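Local coordinates for glycoside hydrolase family 31 (Trueperella pyogenes, PDB 5I0F), which degrades cycloalternan, probably by hydrolysing its alpha-glucosidic linkages through a covalent glycosyl-enzyme intermediate, at residues T127-S132 with L154-G159; L49-E54 with P101-T106; A582-I587 with T626-A631. All coordinates share one frame; numbering follows the deposited sequence.

Contact 1: T127-S132 with L154-G159; sequences TPSHWS and LVSSAG
His-130 and Val-155 form a hydrogen-bonded antiparallel pair where strand 130-132, an outermost strand of a six-stranded antiparallel sheet, lies along strand 152-155. Val-155 N gives a nearly straight bond to His-130 O (2.9 Å, 176° at the hydrogen), and His-130 N answers to Val-155 O. The more buried packing lies on the sheet face that carries Trp-131 and Leu-154. There Leu-154 CB sits over the six-membered ring of the indole in a CH-pi contact, 3.8 Å from its centroid, and Leu-154 CD1 lies over the same ring system while also meeting Ser-129 CB at 3.5 Å. Trp-131 also makes a cation-pi contact with Lys-164 of strand 160-168. The other face is more exposed: with chi1 at 69°, the His-130 imidazole lies against Val-155 CG2, which covers one ring face, offset toward the rim. Toward Thr-127 and Ser-157 the link becomes looser and partly water-mediated. Thr-127 CG2 lies 3.7 Å from Ser-157 OG, which is held by Asp-104. One water bridges the two loops, donating to Pro-128 O and accepting from Ser-157 N, each at 2.8 Å.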
loop_
_atom_site.group_PDB
_atom_site.type_symbol
_atom_site.label_atom_id
_atom_site.label_comp_id
_atom_site.label_asym_id
_atom_site.label_seq_id
_atom_site.Cartn_x
_atom_site.Cartn_y
_atom_site.Cartn_z
ATOM N N THR A 127 -8.968 -22.487 24.287
ATOM C CA THR A 127 -8.097 -23.626 23.977
ATOM C C THR A 127 -6.667 -23.122 23.852
ATOM O O THR A 127 -6.229 -22.754 22.765
ATOM C CB THR A 127 -8.510 -24.342 22.693
ATOM O OG1 THR A 127 -8.528 -23.408 21.618
ATOM C CG2 THR A 127 -9.888 -24.947 22.832
ATOM N N PRO A 128 -5.939 -23.083 24.976
ATOM C CA PRO A 128 -4.583 -22.569 24.969
ATOM C C PRO A 128 -3.649 -23.354 24.047
ATOM O O PRO A 128 -3.808 -24.571 23.866
ATOM C CB PRO A 128 -4.134 -22.703 26.423
ATOM C CG PRO A 128 -5.386 -22.749 27.211
ATOM C CD PRO A 128 -6.383 -23.447 26.333
ATOM N N SER A 129 -2.703 -22.622 23.470
ATOM C CA SER A 129 -1.715 -23.150 22.572
ATOM C C SER A 129 -0.346 -23.217 23.248
ATOM O O SER A 129 -0.097 -22.540 24.249
ATOM C CB SER A 129 -1.612 -22.260 21.321
ATOM O OG SER A 129 -2.782 -22.356 20.520
ATOM N N HIS A 130 0.523 -24.057 22.695
ATOM C CA HIS A 130 1.925 -24.138 23.104
ATOM C C HIS A 130 2.787 -24.411 21.881
ATOM O O HIS A 130 2.296 -24.911 20.865
ATOM C CB HIS A 130 2.139 -25.203 24.192
ATOM C CG HIS A 130 1.954 -26.615 23.724
ATOM N ND1 HIS A 130 0.716 -27.209 23.619
ATOM C CD2 HIS A 130 2.851 -27.558 23.354
ATOM C CE1 HIS A 130 0.854 -28.452 23.199
ATOM N NE2 HIS A 130 2.141 -28.689 23.034
ATOM N N TRP A 131 4.058 -24.066 21.987
ATOM C CA TRP A 131 5.013 -24.289 20.899
ATOM C C TRP A 131 5.571 -25.704 20.982
ATOM O O TRP A 131 6.038 -26.130 22.031
ATOM C CB TRP A 131 6.148 -23.255 20.926
ATOM C CG TRP A 131 5.719 -21.874 20.572
ATOM C CD1 TRP A 131 5.503 -20.833 21.440
ATOM C CD2 TRP A 131 5.449 -21.357 19.261
ATOM N NE1 TRP A 131 5.121 -19.720 20.759
ATOM C CE2 TRP A 131 5.075 -20.002 19.421
ATOM C CE3 TRP A 131 5.495 -21.899 17.968
ATOM C CZ2 TRP A 131 4.750 -19.175 18.327
ATOM C CZ3 TRP A 131 5.171 -21.077 16.881
ATOM C CH2 TRP A 131 4.800 -19.729 17.073
ATOM N N SER A 132 5.495 -26.432 19.872
ATOM C CA SER A 132 5.941 -27.824 19.807
ATOM C C SER A 132 7.015 -27.992 18.745
ATOM O O SER A 132 6.859 -27.519 17.608
ATOM C CB SER A 132 4.764 -28.742 19.489
ATOM O OG SER A 132 5.187 -30.089 19.367
ATOM N N LEU A 154 2.770 -23.847 16.649
ATOM C CA LEU A 154 1.905 -23.350 17.715
ATOM C C LEU A 154 0.607 -24.153 17.674
ATOM O O LEU A 154 -0.231 -23.939 16.793
ATOM C CB LEU A 154 1.653 -21.844 17.577
ATOM C CG LEU A 154 0.856 -21.203 18.729
ATOM C CD1 LEU A 154 1.574 -21.353 20.062
ATOM C CD2 LEU A 154 0.563 -19.738 18.431
ATOM N N VAL A 155 0.450 -25.060 18.633
ATOM C CA VAL A 155 -0.617 -26.064 18.591
ATOM C C VAL A 155 -1.539 -26.014 19.803
ATOM O O VAL A 155 -1.096 -25.770 20.920
ATOM C CB VAL A 155 -0.077 -27.505 18.463
ATOM C CG1 VAL A 155 0.661 -27.682 17.141
ATOM C CG2 VAL A 155 0.795 -27.900 19.653
ATOM N N SER A 156 -2.813 -26.282 19.559
ATOM C CA SER A 156 -3.810 -26.455 20.619
ATOM C C SER A 156 -4.626 -27.699 20.303
ATOM O O SER A 156 -4.378 -28.369 19.301
ATOM C CB SER A 156 -4.733 -25.241 20.696
ATOM O OG SER A 156 -5.572 -25.171 19.558
ATOM N N SER A 157 -5.601 -28.002 21.149
ATOM C CA SER A 157 -6.547 -29.075 20.854
ATOM C C SER A 157 -7.383 -28.787 19.599
ATOM O O SER A 157 -7.883 -29.711 18.976
ATOM C CB SER A 157 -7.467 -29.316 22.055
ATOM O OG SER A 157 -8.200 -28.149 22.358
ATOM N N ALA A 158 -7.542 -27.512 19.255
ATOM C CA ALA A 158 -8.226 -27.090 18.023
ATOM C C ALA A 158 -7.416 -27.360 16.746
ATOM O O ALA A 158 -7.993 -27.683 15.709
ATOM C CB ALA A 158 -8.597 -25.609 18.096
ATOM N N GLY A 159 -6.093 -27.238 16.809
ATOM C CA GLY A 159 -5.256 -27.478 15.628
ATOM C C GLY A 159 -3.935 -26.752 15.705
ATOM O O GLY A 159 -3.398 -26.569 16.800
HETATM O O HOH W 1 -5.556 -26.715 23.677
#

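Contact 2: L49-E54 with P101-T106; sequences LWPEHE and PDQDAT
Trp-50 and Pro-101 meet at the edge of the N-terminal beta domain, where the turn joining antiparallel strands 41-49 and 54-62 leans on the loop leading into strand 105-113. The two side chains cross at about a right angle. Pro-101 CG stands over one face of the six-membered ring, a CH-pi contact 4.0 Å from the centroid and displaced toward the rim, and Pro-101 CD reaches CH2 of Trp-50 at 3.5 Å. Gln-103 O lies at the edge of the same indole, in its plane, 3.8 Å from CZ3 of Trp-50; this carbonyl is buried by the contact and has no hydrogen-bonding partner. Ala-105 CB lies 3.8 Å from Trp-50 CE3. CG anti to the carbonyl carbon (chi1 -45°) sends the indole toward Pro-101 and Ala-105.

Pro-51 continues the packing on the more exposed side: its CD touches both the side-chain OE1 of Gln-103 and the backbone O of Asp-104, the extended glutamine chain crossing it obliquely.

Behind these side chains, a single hydrogen-bonded antiparallel pair, Leu-49 with Thr-106, joins the two chains and probably sets how the loops face each other. Leu-49 N to Thr-106 O is short and straight (2.8 Å, 168° at the hydrogen), whereas the return bond from Thr-106 N to Leu-49 O is longer and approaches tilted from the carbonyl plane. Farther out, a weak bond from Trp-50 N to His-53 O spans the turn, and Asp-102 centres an inverse gamma turn between Pro-101 and Gln-103. Thr-106 OG1 bonds to Phe-124 O on strand 118-126, leaving the methyl on the Leu-49 side, where the two side chains run alongside each other with Thr-106 CG2 3.6 Å from Leu-49 CD1.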
loop_
_atom_site.group_PDB
_atom_site.type_symbol
_atom_site.label_atom_id
_atom_site.label_comp_id
_atom_site.label_asym_id
_atom_site.label_seq_id
_atom_site.Cartn_x
_atom_site.Cartn_y
_atom_site.Cartn_z
ATOM N N LEU A 49 -14.759 -21.665 33.162
ATOM C CA LEU A 49 -15.020 -23.038 33.595
ATOM C C LEU A 49 -13.903 -23.988 33.097
ATOM O O LEU A 49 -13.893 -24.409 31.938
ATOM C CB LEU A 49 -16.403 -23.497 33.107
ATOM C CG LEU A 49 -17.585 -22.506 33.218
ATOM C CD1 LEU A 49 -18.860 -23.068 32.582
ATOM C CD2 LEU A 49 -17.857 -22.087 34.665
ATOM N N TRP A 50 -12.958 -24.285 33.985
ATOM C CA TRP A 50 -11.883 -25.267 33.732
ATOM C C TRP A 50 -12.426 -26.696 33.976
ATOM O O TRP A 50 -13.463 -26.858 34.627
ATOM C CB TRP A 50 -10.673 -25.005 34.650
ATOM C CG TRP A 50 -10.238 -23.555 34.785
ATOM C CD1 TRP A 50 -10.578 -22.670 35.781
ATOM C CD2 TRP A 50 -9.359 -22.855 33.914
ATOM N NE1 TRP A 50 -9.969 -21.450 35.567
ATOM C CE2 TRP A 50 -9.211 -21.540 34.431
ATOM C CE3 TRP A 50 -8.680 -23.205 32.746
ATOM C CZ2 TRP A 50 -8.417 -20.589 33.818
ATOM C CZ3 TRP A 50 -7.898 -22.267 32.139
ATOM C CH2 TRP A 50 -7.775 -20.962 32.670
ATOM N N PRO A 51 -11.726 -27.739 33.481
ATOM C CA PRO A 51 -12.262 -29.103 33.620
ATOM C C PRO A 51 -12.696 -29.459 35.049
ATOM O O PRO A 51 -13.801 -29.961 35.241
ATOM C CB PRO A 51 -11.091 -29.992 33.166
ATOM C CG PRO A 51 -10.298 -29.119 32.252
ATOM C CD PRO A 51 -10.374 -27.759 32.888
ATOM N N GLU A 52 -11.835 -29.171 36.023
ATOM C CA GLU A 52 -12.074 -29.516 37.431
ATOM C C GLU A 52 -12.439 -28.312 38.315
ATOM O O GLU A 52 -13.121 -28.488 39.327
ATOM C CB GLU A 52 -10.839 -30.237 37.999
ATOM C CG GLU A 52 -11.109 -31.138 39.203
ATOM C CD GLU A 52 -11.700 -32.496 38.846
ATOM O OE1 GLU A 52 -11.756 -33.363 39.746
ATOM O OE2 GLU A 52 -12.109 -32.704 37.681
ATOM N N HIS A 53 -11.985 -27.111 37.941
ATOM C CA HIS A 53 -12.219 -25.877 38.709
ATOM C C HIS A 53 -13.044 -24.862 37.916
ATOM O O HIS A 53 -13.098 -24.896 36.681
ATOM C CB HIS A 53 -10.885 -25.252 39.106
ATOM N N GLU A 54 -13.683 -23.952 38.641
ATOM C CA GLU A 54 -14.382 -22.813 38.043
ATOM C C GLU A 54 -13.858 -21.569 38.744
ATOM O O GLU A 54 -13.610 -21.599 39.951
ATOM C CB GLU A 54 -15.913 -22.935 38.162
ATOM C CG GLU A 54 -16.493 -23.058 39.583
ATOM C CD GLU A 54 -16.440 -24.471 40.187
ATOM O OE1 GLU A 54 -15.703 -25.346 39.671
ATOM O OE2 GLU A 54 -17.137 -24.705 41.205
ATOM N N PRO A 101 -3.335 -21.407 32.482
ATOM C CA PRO A 101 -3.166 -22.867 32.570
ATOM C C PRO A 101 -3.267 -23.549 31.204
ATOM O O PRO A 101 -4.029 -23.086 30.341
ATOM C CB PRO A 101 -4.331 -23.300 33.467
ATOM C CG PRO A 101 -4.644 -22.104 34.296
ATOM C CD PRO A 101 -4.341 -20.908 33.437
ATOM N N ASP A 102 -2.518 -24.634 31.009
ATOM C CA ASP A 102 -2.600 -25.423 29.778
ATOM C C ASP A 102 -3.747 -26.438 29.880
ATOM O O ASP A 102 -3.534 -27.645 29.815
ATOM C CB ASP A 102 -1.254 -26.121 29.486
ATOM C CG ASP A 102 -1.145 -26.634 28.040
ATOM O OD1 ASP A 102 -2.103 -26.513 27.259
ATOM O OD2 ASP A 102 -0.079 -27.162 27.671
ATOM N N GLN A 103 -4.963 -25.932 30.045
ATOM C CA GLN A 103 -6.170 -26.760 30.126
ATOM C C GLN A 103 -7.241 -26.061 29.302
ATOM O O GLN A 103 -7.346 -24.827 29.344
ATOM C CB GLN A 103 -6.646 -26.907 31.578
ATOM C CG GLN A 103 -5.607 -27.414 32.568
ATOM C CD GLN A 103 -6.106 -27.428 34.009
ATOM O OE1 GLN A 103 -7.278 -27.158 34.280
ATOM N NE2 GLN A 103 -5.211 -27.751 34.950
ATOM N N ASP A 104 -8.019 -26.825 28.544
ATOM C CA ASP A 104 -9.124 -26.245 27.796
ATOM C C ASP A 104 -10.261 -25.845 28.739
ATOM O O ASP A 104 -10.444 -26.437 29.803
ATOM C CB ASP A 104 -9.639 -27.200 26.727
ATOM C CG ASP A 104 -8.626 -27.450 25.632
ATOM O OD1 ASP A 104 -7.612 -26.718 25.565
ATOM O OD2 ASP A 104 -8.847 -28.394 24.848
ATOM N N ALA A 105 -10.995 -24.818 28.333
ATOM C CA ALA A 105 -12.040 -24.232 29.168
ATOM C C ALA A 105 -13.106 -23.599 28.303
ATOM O O ALA A 105 -12.996 -23.548 27.074
ATOM C CB ALA A 105 -11.430 -23.190 30.103
ATOM N N THR A 106 -14.135 -23.103 28.966
ATOM C CA THR A 106 -15.126 -22.270 28.329
ATOM C C THR A 106 -15.293 -21.027 29.213
ATOM O O THR A 106 -15.005 -21.084 30.412
ATOM C CB THR A 106 -16.434 -23.068 28.116
ATOM O OG1 THR A 106 -17.308 -22.315 27.283
ATOM C CG2 THR A 106 -17.133 -23.350 29.402
#

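Contact 3: A582-I587 with T626-A631; sequences ATFMPI and TRVREA
Met-585 O receives both terminal nitrogens of the Arg-629 guanidinium: NH1 at 2.7 Å, lying in the carbonyl plane, and NH2 at 3.2 Å in a weak, more bent bond. The same two nitrogens serve two further backbone carbonyls. NH1 also donates to Thr-583 O (2.8 Å, 151° at the hydrogen), and NH2 to Pro-586 O (2.8 Å); in both, the nitrogen stands above the carbonyl plane, well away from an in-plane approach. Relative to the guanidinium, however, all three oxygens lie at its edge, near its plane. NE donates to Phe-295 O, so a fourth carbonyl helps to fix the rotation of the flat group.

Arg-629 leaves its helix with CG anti to the backbone N (chi1 -176°) and bends at chi2 (64°), which carries the guanidinium to the turn that follows helix 572-583. Carbonyls of the helix end and of the turn after it thus share one cationic donor, and their dipoles probably offset its buried positive charge.

Beside the polar cluster is a small apolar one. Val-628 CG1 touches Thr-583 CG2 at 3.7 Å and Phe-584 CZ at 3.8 Å, both side chains crossing the valine at about a right angle. Thr-583 OG1 turns back to Phe-579 O in its own helix, which leaves the methyl to face Val-628.

The turn lies in the TIM-barrel domain, between helix 572-583 and the eighth barrel strand, 587-590, so helix 617-646 is fastened to the point where the chain enters that strand. Met-588 of strand 587-590 packs against both Thr-583 and Arg-629, Met-585 rests on Trp-558 and Trp-560 of strand 558-561, and Phe-584 reaches Leu-632 of helix 617-646.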
loop_
_atom_site.group_PDB
_atom_site.type_symbol
_atom_site.label_atom_id
_atom_site.label_comp_id
_atom_site.label_asym_id
_atom_site.label_seq_id
_atom_site.Cartn_x
_atom_site.Cartn_y
_atom_site.Cartn_z
ATOM N N ALA A 582 12.183 13.514 -9.092
ATOM C CA ALA A 582 11.068 12.849 -9.750
ATOM C C ALA A 582 11.289 12.710 -11.252
ATOM O O ALA A 582 10.793 11.756 -11.866
ATOM C CB ALA A 582 9.754 13.585 -9.460
ATOM N N THR A 583 12.045 13.646 -11.833
ATOM C CA THR A 583 12.418 13.616 -13.248
ATOM C C THR A 583 13.192 12.342 -13.626
ATOM O O THR A 583 13.131 11.887 -14.778
ATOM C CB THR A 583 13.209 14.904 -13.601
ATOM O OG1 THR A 583 12.373 16.031 -13.353
ATOM C CG2 THR A 583 13.661 14.961 -15.047
ATOM N N PHE A 584 13.928 11.775 -12.669
ATOM C CA PHE A 584 14.724 10.570 -12.879
ATOM C C PHE A 584 14.171 9.353 -12.115
ATOM O O PHE A 584 14.950 8.548 -11.596
ATOM C CB PHE A 584 16.185 10.840 -12.473
ATOM C CG PHE A 584 16.855 11.853 -13.348
ATOM C CD1 PHE A 584 16.754 13.207 -13.078
ATOM C CD2 PHE A 584 17.526 11.449 -14.487
ATOM C CE1 PHE A 584 17.344 14.138 -13.920
ATOM C CE2 PHE A 584 18.129 12.379 -15.333
ATOM C CZ PHE A 584 18.031 13.723 -15.045
ATOM N N MET A 585 12.844 9.228 -12.081
ATOM C CA MET A 585 12.142 8.074 -11.544
ATOM C C MET A 585 11.138 7.541 -12.550
ATOM O O MET A 585 10.837 8.229 -13.531
ATOM C CB MET A 585 11.460 8.440 -10.220
ATOM C CG MET A 585 12.465 8.737 -9.113
ATOM S SD MET A 585 11.759 9.402 -7.585
ATOM C CE MET A 585 13.232 9.863 -6.692
ATOM N N PRO A 586 10.621 6.306 -12.332
ATOM C CA PRO A 586 9.807 5.686 -13.403
ATOM C C PRO A 586 8.534 6.465 -13.782
ATOM O O PRO A 586 8.343 6.753 -14.960
ATOM C CB PRO A 586 9.490 4.290 -12.846
ATOM C CG PRO A 586 10.602 4.026 -11.858
ATOM C CD PRO A 586 10.892 5.355 -11.235
ATOM N N ILE A 587 7.748 6.877 -12.776
ATOM C CA ILE A 587 6.540 7.673 -12.985
ATOM C C ILE A 587 6.700 8.998 -12.262
ATOM O O ILE A 587 7.003 9.034 -11.055
ATOM C CB ILE A 587 5.272 6.965 -12.489
ATOM C CG1 ILE A 587 5.149 5.560 -13.106
ATOM C CG2 ILE A 587 4.036 7.808 -12.741
ATOM C CD1 ILE A 587 4.992 5.530 -14.599
ATOM N N THR A 626 11.022 19.523 -16.964
ATOM C CA THR A 626 10.085 18.856 -17.876
ATOM C C THR A 626 10.707 18.703 -19.270
ATOM O O THR A 626 10.477 17.682 -19.911
ATOM C CB THR A 626 8.655 19.443 -17.850
ATOM O OG1 THR A 626 8.155 19.438 -16.501
ATOM C CG2 THR A 626 7.701 18.592 -18.643
ATOM N N ARG A 627 11.546 19.652 -19.706
ATOM C CA ARG A 627 12.348 19.452 -20.914
ATOM C C ARG A 627 13.287 18.250 -20.753
ATOM O O ARG A 627 13.422 17.455 -21.676
ATOM C CB ARG A 627 13.195 20.701 -21.292
ATOM C CG ARG A 627 12.457 21.791 -22.050
ATOM C CD ARG A 627 13.391 22.916 -22.538
ATOM N NE ARG A 627 14.086 23.625 -21.431
ATOM C CZ ARG A 627 13.718 24.797 -20.871
ATOM N NH1 ARG A 627 12.651 25.486 -21.298
ATOM N NH2 ARG A 627 14.437 25.295 -19.871
ATOM N N VAL A 628 13.931 18.123 -19.586
ATOM C CA VAL A 628 14.784 16.986 -19.304
ATOM C C VAL A 628 13.969 15.679 -19.355
ATOM O O VAL A 628 14.386 14.673 -20.000
ATOM C CB VAL A 628 15.525 17.150 -17.950
ATOM C CG1 VAL A 628 16.263 15.874 -17.573
ATOM C CG2 VAL A 628 16.516 18.326 -18.022
ATOM N N ARG A 629 12.794 15.710 -18.731
ATOM C CA ARG A 629 11.923 14.540 -18.723
ATOM C C ARG A 629 11.556 14.111 -20.155
ATOM O O ARG A 629 11.619 12.909 -20.493
ATOM C CB ARG A 629 10.680 14.795 -17.905
ATOM C CG ARG A 629 9.747 13.591 -17.772
ATOM C CD ARG A 629 10.425 12.461 -17.030
ATOM N NE ARG A 629 9.527 11.327 -16.771
ATOM C CZ ARG A 629 9.828 10.275 -16.014
ATOM N NH1 ARG A 629 10.977 10.196 -15.364
ATOM N NH2 ARG A 629 8.942 9.299 -15.862
ATOM N N GLU A 630 11.230 15.092 -21.006
ATOM C CA GLU A 630 10.885 14.795 -22.392
ATOM C C GLU A 630 12.070 14.164 -23.117
ATOM O O GLU A 630 11.894 13.160 -23.803
ATOM C CB GLU A 630 10.380 16.046 -23.139
ATOM C CG GLU A 630 9.031 16.558 -22.621
ATOM C CD GLU A 630 7.895 15.592 -22.896
ATOM O OE1 GLU A 630 7.454 15.538 -24.056
ATOM O OE2 GLU A 630 7.432 14.878 -21.960
ATOM N N ALA A 631 13.267 14.736 -22.941
ATOM C CA ALA A 631 14.497 14.180 -23.522
ATOM C C ALA A 631 14.832 12.764 -23.027
ATOM O O ALA A 631 15.471 11.994 -23.753
ATOM C CB ALA A 631 15.683 15.104 -23.249
#

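Contacts 1 and 2 are neighbours that touch through Asp-104, their centres about 15 Å apart, whereas contact 3 lies on the opposite side of the chain's centre, with centres about 55 and 66 Å away. Contact 2 is at the surface, contact 1 partly buried and contact 3 buried. The first two both pair antiparallel strands through backbone bonds and cover a tryptophan face with an aliphatic group, but in different sheets. Contact 3 instead ties a helix to a helix-to-strand turn of the barrel, with one arginine side chain supplying every hydrogen bond between its segments. Chemistry thus follows place: backbone pairing and CH-pi packing in the outlying beta sheets, a buried arginine-carbonyl cluster at the barrel.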